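Putative uncharacterized protein (Leishmania major, PDB 3M3I) is of unknown function but belongs to the DUF985 family of the cupin superfamily, whose members are built on a beta-barrel. Local coordinates at residues E35-H47 / A59-S73. Numbering follows the deposited sequence.
Sequences EGGYYSEVVRSAH and AYTTIYFLCTPESPS
Ser73 OG donates to Glu35 OE2 in a buried corner where the carboxylate also lies near the Phe65 ring; the modelled 2.5 Å is doubtfully short. Gly37 N gives a bent bond (136°) to Ser71 OG, a chi1 of -157° turning that hydroxyl away from its own N and toward the loop that leads into strand 38-44. Strands 38-44 and 61-67 run antiparallel. Tyr38 and Leu66 exchange both backbone bonds, Tyr38 N to Leu66 O measuring 2.8 Å, and Ser40 and Tyr64 repeat the exchange with longer ones. At Val42 and Val43 a beta bulge shifts the register by one: Thr62 O takes a weak bond from Val42 N, while Thr62 N binds Val43 O at 3.0 Å. Past it, Ser45 N bonds Tyr60 O and also overlies the Tyr60 ring, and Ala59 N to His47 O (2.9 Å) closes the ladder beside the ST turn of Ser45. Val43 CG2 meets the edge of the Tyr60 ring, 3.5 Å from CE1. Val42 CG2 comes equally close to Tyr64 CD2. The Tyr60 hydroxyl bonds Asp81 of the second subunit, and Thr62 OG1 bonds Gln147 of that subunit. This bulged antiparallel pair, continued through strand 172-179, is consistent with one wall of a cupin beta-barrel, here also part of the dimer interface.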
# COMPACT_ATOMS: atom_id res chain seq x y z
N GLU A 35 -8.96 -2.14 -17.78
CA GLU A 35 -7.63 -2.64 -18.19
C GLU A 35 -7.55 -4.19 -18.25
O GLU A 35 -6.80 -4.76 -19.05
CB GLU A 35 -6.54 -2.08 -17.24
CG GLU A 35 -6.57 -2.66 -15.80
CD GLU A 35 -5.67 -1.93 -14.81
OE1 GLU A 35 -5.92 -0.74 -14.51
OE2 GLU A 35 -4.70 -2.55 -14.31
N GLY A 36 -8.34 -4.84 -17.40
CA GLY A 36 -8.37 -6.29 -17.29
C GLY A 36 -8.31 -6.59 -15.82
O GLY A 36 -8.35 -5.66 -15.02
N GLY A 37 -8.22 -7.86 -15.44
CA GLY A 37 -8.18 -8.23 -14.04
C GLY A 37 -9.38 -7.76 -13.25
O GLY A 37 -10.34 -7.28 -13.82
N TYR A 38 -9.31 -7.89 -11.93
CA TYR A 38 -10.46 -7.63 -11.06
C TYR A 38 -10.12 -6.55 -10.01
O TYR A 38 -8.96 -6.36 -9.67
CB TYR A 38 -10.93 -8.94 -10.43
CG TYR A 38 -11.25 -10.00 -11.49
CD1 TYR A 38 -10.24 -10.75 -12.08
CD2 TYR A 38 -12.56 -10.21 -11.92
CE1 TYR A 38 -10.52 -11.70 -13.06
CE2 TYR A 38 -12.85 -11.16 -12.89
CZ TYR A 38 -11.82 -11.90 -13.47
OH TYR A 38 -12.09 -12.84 -14.44
N TYR A 39 -11.13 -5.83 -9.51
CA TYR A 39 -10.87 -4.77 -8.56
C TYR A 39 -12.05 -4.29 -7.71
O TYR A 39 -13.18 -4.65 -7.95
CB TYR A 39 -10.27 -3.57 -9.30
CG TYR A 39 -11.27 -2.55 -9.75
CD1 TYR A 39 -11.20 -1.23 -9.31
CD2 TYR A 39 -12.28 -2.88 -10.63
CE1 TYR A 39 -12.11 -0.30 -9.73
CE2 TYR A 39 -13.20 -1.95 -11.05
CZ TYR A 39 -13.11 -0.66 -10.59
OH TYR A 39 -14.01 0.28 -11.02
N SER A 40 -11.74 -3.49 -6.70
CA SER A 40 -12.76 -2.68 -6.04
C SER A 40 -12.12 -1.49 -5.33
O SER A 40 -11.04 -1.59 -4.80
CB SER A 40 -13.57 -3.50 -5.05
OG SER A 40 -12.73 -3.97 -4.02
N GLU A 41 -12.81 -0.36 -5.34
CA GLU A 41 -12.41 0.80 -4.57
C GLU A 41 -12.52 0.49 -3.07
O GLU A 41 -13.38 -0.27 -2.65
CB GLU A 41 -13.26 2.02 -4.96
CG GLU A 41 -13.07 2.45 -6.42
CD GLU A 41 -13.89 3.68 -6.82
OE1 GLU A 41 -14.03 4.61 -5.99
OE2 GLU A 41 -14.38 3.74 -7.98
N VAL A 42 -11.61 1.06 -2.28
CA VAL A 42 -11.60 0.86 -0.85
C VAL A 42 -11.74 2.22 -0.21
O VAL A 42 -12.80 2.54 0.30
CB VAL A 42 -10.33 0.12 -0.38
CG1 VAL A 42 -10.45 -0.30 1.07
CG2 VAL A 42 -10.10 -1.10 -1.26
N VAL A 43 -10.69 3.04 -0.26
CA VAL A 43 -10.77 4.38 0.28
C VAL A 43 -10.28 5.44 -0.68
O VAL A 43 -9.50 5.17 -1.59
CB VAL A 43 -10.01 4.53 1.61
CG1 VAL A 43 -10.47 3.46 2.60
CG2 VAL A 43 -8.51 4.47 1.39
N ARG A 44 -10.79 6.64 -0.44
CA ARG A 44 -10.46 7.85 -1.17
C ARG A 44 -10.25 8.99 -0.15
O ARG A 44 -11.18 9.35 0.57
CB ARG A 44 -11.62 8.16 -2.14
CG ARG A 44 -11.44 7.51 -3.52
CD ARG A 44 -12.71 6.91 -4.12
NE ARG A 44 -13.69 7.92 -4.54
CZ ARG A 44 -13.60 8.68 -5.63
NH1 ARG A 44 -12.54 8.58 -6.45
NH2 ARG A 44 -14.56 9.56 -5.91
N SER A 45 -9.04 9.53 -0.07
CA SER A 45 -8.74 10.68 0.80
C SER A 45 -9.84 11.74 0.84
O SER A 45 -10.39 12.13 -0.18
CB SER A 45 -7.43 11.36 0.35
OG SER A 45 -7.11 12.50 1.17
N ALA A 46 -10.14 12.23 2.04
CA ALA A 46 -11.05 13.36 2.21
C ALA A 46 -10.45 14.65 1.64
O ALA A 46 -11.18 15.53 1.21
CB ALA A 46 -11.37 13.54 3.69
N HIS A 47 -9.11 14.73 1.64
CA HIS A 47 -8.36 15.95 1.31
C HIS A 47 -7.96 15.94 -0.17
O HIS A 47 -7.42 14.96 -0.67
CB HIS A 47 -7.12 16.01 2.20
CG HIS A 47 -6.19 17.15 1.90
ND1 HIS A 47 -6.42 18.44 2.32
CD2 HIS A 47 -4.99 17.17 1.26
CE1 HIS A 47 -5.42 19.21 1.94
NE2 HIS A 47 -4.54 18.47 1.29
N ALA A 59 -5.95 13.29 -2.49
CA ALA A 59 -4.55 13.05 -2.13
C ALA A 59 -4.13 11.67 -2.62
O ALA A 59 -3.13 11.54 -3.32
CB ALA A 59 -4.33 13.16 -0.63
N TYR A 60 -4.90 10.66 -2.24
CA TYR A 60 -4.70 9.29 -2.68
C TYR A 60 -6.05 8.61 -2.88
O TYR A 60 -7.06 9.05 -2.36
CB TYR A 60 -3.88 8.51 -1.67
CG TYR A 60 -4.61 8.27 -0.37
CD1 TYR A 60 -5.32 7.11 -0.15
CD2 TYR A 60 -4.62 9.22 0.63
CE1 TYR A 60 -6.01 6.90 1.02
CE2 TYR A 60 -5.31 9.01 1.82
CZ TYR A 60 -6.00 7.85 2.00
OH TYR A 60 -6.68 7.64 3.18
N THR A 61 -6.01 7.52 -3.63
CA THR A 61 -7.12 6.60 -3.80
C THR A 61 -6.48 5.23 -3.73
O THR A 61 -5.34 5.08 -4.15
CB THR A 61 -7.84 6.80 -5.15
OG1 THR A 61 -6.91 6.68 -6.22
CG2 THR A 61 -8.50 8.18 -5.24
N THR A 62 -7.18 4.25 -3.17
CA THR A 62 -6.64 2.88 -3.07
C THR A 62 -7.63 1.87 -3.62
O THR A 62 -8.83 2.15 -3.72
CB THR A 62 -6.28 2.44 -1.62
OG1 THR A 62 -7.44 1.88 -0.99
CG2 THR A 62 -5.74 3.60 -0.77
N ILE A 63 -7.11 0.69 -3.98
CA ILE A 63 -7.92 -0.41 -4.49
C ILE A 63 -7.30 -1.75 -4.16
O ILE A 63 -6.12 -1.85 -3.87
CB ILE A 63 -8.11 -0.36 -6.04
CG1 ILE A 63 -6.79 -0.59 -6.77
CG2 ILE A 63 -8.70 0.98 -6.49
CD1 ILE A 63 -6.97 -0.87 -8.25
N TYR A 64 -8.13 -2.79 -4.18
CA TYR A 64 -7.68 -4.16 -4.25
C TYR A 64 -7.62 -4.54 -5.73
O TYR A 64 -8.55 -4.29 -6.46
CB TYR A 64 -8.65 -5.06 -3.55
CG TYR A 64 -8.66 -4.99 -2.04
CD1 TYR A 64 -7.56 -5.39 -1.29
CD2 TYR A 64 -9.79 -4.58 -1.36
CE1 TYR A 64 -7.58 -5.36 0.10
CE2 TYR A 64 -9.82 -4.55 0.02
CZ TYR A 64 -8.73 -4.94 0.74
OH TYR A 64 -8.77 -4.91 2.12
N PHE A 65 -6.52 -5.12 -6.18
CA PHE A 65 -6.41 -5.56 -7.57
C PHE A 65 -6.00 -7.02 -7.64
O PHE A 65 -5.00 -7.40 -7.06
CB PHE A 65 -5.41 -4.69 -8.33
CG PHE A 65 -5.33 -5.02 -9.78
CD1 PHE A 65 -6.29 -4.55 -10.66
CD2 PHE A 65 -4.33 -5.84 -10.26
CE1 PHE A 65 -6.23 -4.87 -12.00
CE2 PHE A 65 -4.27 -6.16 -11.61
CZ PHE A 65 -5.23 -5.68 -12.48
N LEU A 66 -6.77 -7.83 -8.36
CA LEU A 66 -6.43 -9.24 -8.60
C LEU A 66 -6.26 -9.50 -10.09
O LEU A 66 -6.98 -8.96 -10.93
CB LEU A 66 -7.47 -10.17 -7.96
CG LEU A 66 -7.36 -11.70 -8.10
CD1 LEU A 66 -8.08 -12.45 -6.96
CD2 LEU A 66 -7.92 -12.17 -9.44
N CYS A 67 -5.27 -10.33 -10.42
CA CYS A 67 -4.85 -10.62 -11.79
C CYS A 67 -4.82 -12.15 -11.94
O CYS A 67 -4.47 -12.84 -11.01
CB CYS A 67 -3.47 -10.02 -12.00
SG CYS A 67 -2.87 -9.78 -13.69
N THR A 68 -5.21 -12.65 -13.11
CA THR A 68 -5.18 -14.08 -13.42
C THR A 68 -4.47 -14.29 -14.76
O THR A 68 -4.22 -13.32 -15.47
CB THR A 68 -6.61 -14.67 -13.50
OG1 THR A 68 -7.43 -13.83 -14.31
CG2 THR A 68 -7.24 -14.78 -12.12
N PRO A 69 -4.12 -15.54 -15.10
CA PRO A 69 -3.54 -15.77 -16.44
C PRO A 69 -4.51 -15.49 -17.59
O PRO A 69 -4.08 -15.07 -18.67
CB PRO A 69 -3.13 -17.25 -16.40
CG PRO A 69 -3.05 -17.59 -14.95
CD PRO A 69 -4.08 -16.76 -14.28
N GLU A 70 -5.81 -15.70 -17.36
CA GLU A 70 -6.84 -15.42 -18.36
C GLU A 70 -7.28 -13.95 -18.35
O GLU A 70 -7.95 -13.51 -19.28
CB GLU A 70 -8.06 -16.33 -18.14
CG GLU A 70 -7.80 -17.83 -18.41
CD GLU A 70 -9.09 -18.67 -18.51
OE1 GLU A 70 -10.19 -18.10 -18.32
OE2 GLU A 70 -9.01 -19.90 -18.77
N SER A 71 -6.89 -13.19 -17.32
CA SER A 71 -7.25 -11.77 -17.20
C SER A 71 -6.07 -10.86 -16.79
O SER A 71 -6.03 -10.33 -15.68
CB SER A 71 -8.42 -11.59 -16.23
OG SER A 71 -9.11 -10.38 -16.49
N PRO A 72 -5.11 -10.66 -17.69
CA PRO A 72 -4.05 -9.69 -17.43
C PRO A 72 -4.55 -8.25 -17.45
O PRO A 72 -5.60 -7.99 -17.99
CB PRO A 72 -3.08 -9.92 -18.58
CG PRO A 72 -3.90 -10.54 -19.66
CD PRO A 72 -4.94 -11.35 -18.98
N SER A 73 -3.80 -7.32 -16.85
CA SER A 73 -4.08 -5.89 -16.98
C SER A 73 -3.33 -5.42 -18.22
O SER A 73 -2.13 -5.57 -18.30
CB SER A 73 -3.62 -5.14 -15.73
OG SER A 73 -3.30 -3.77 -15.97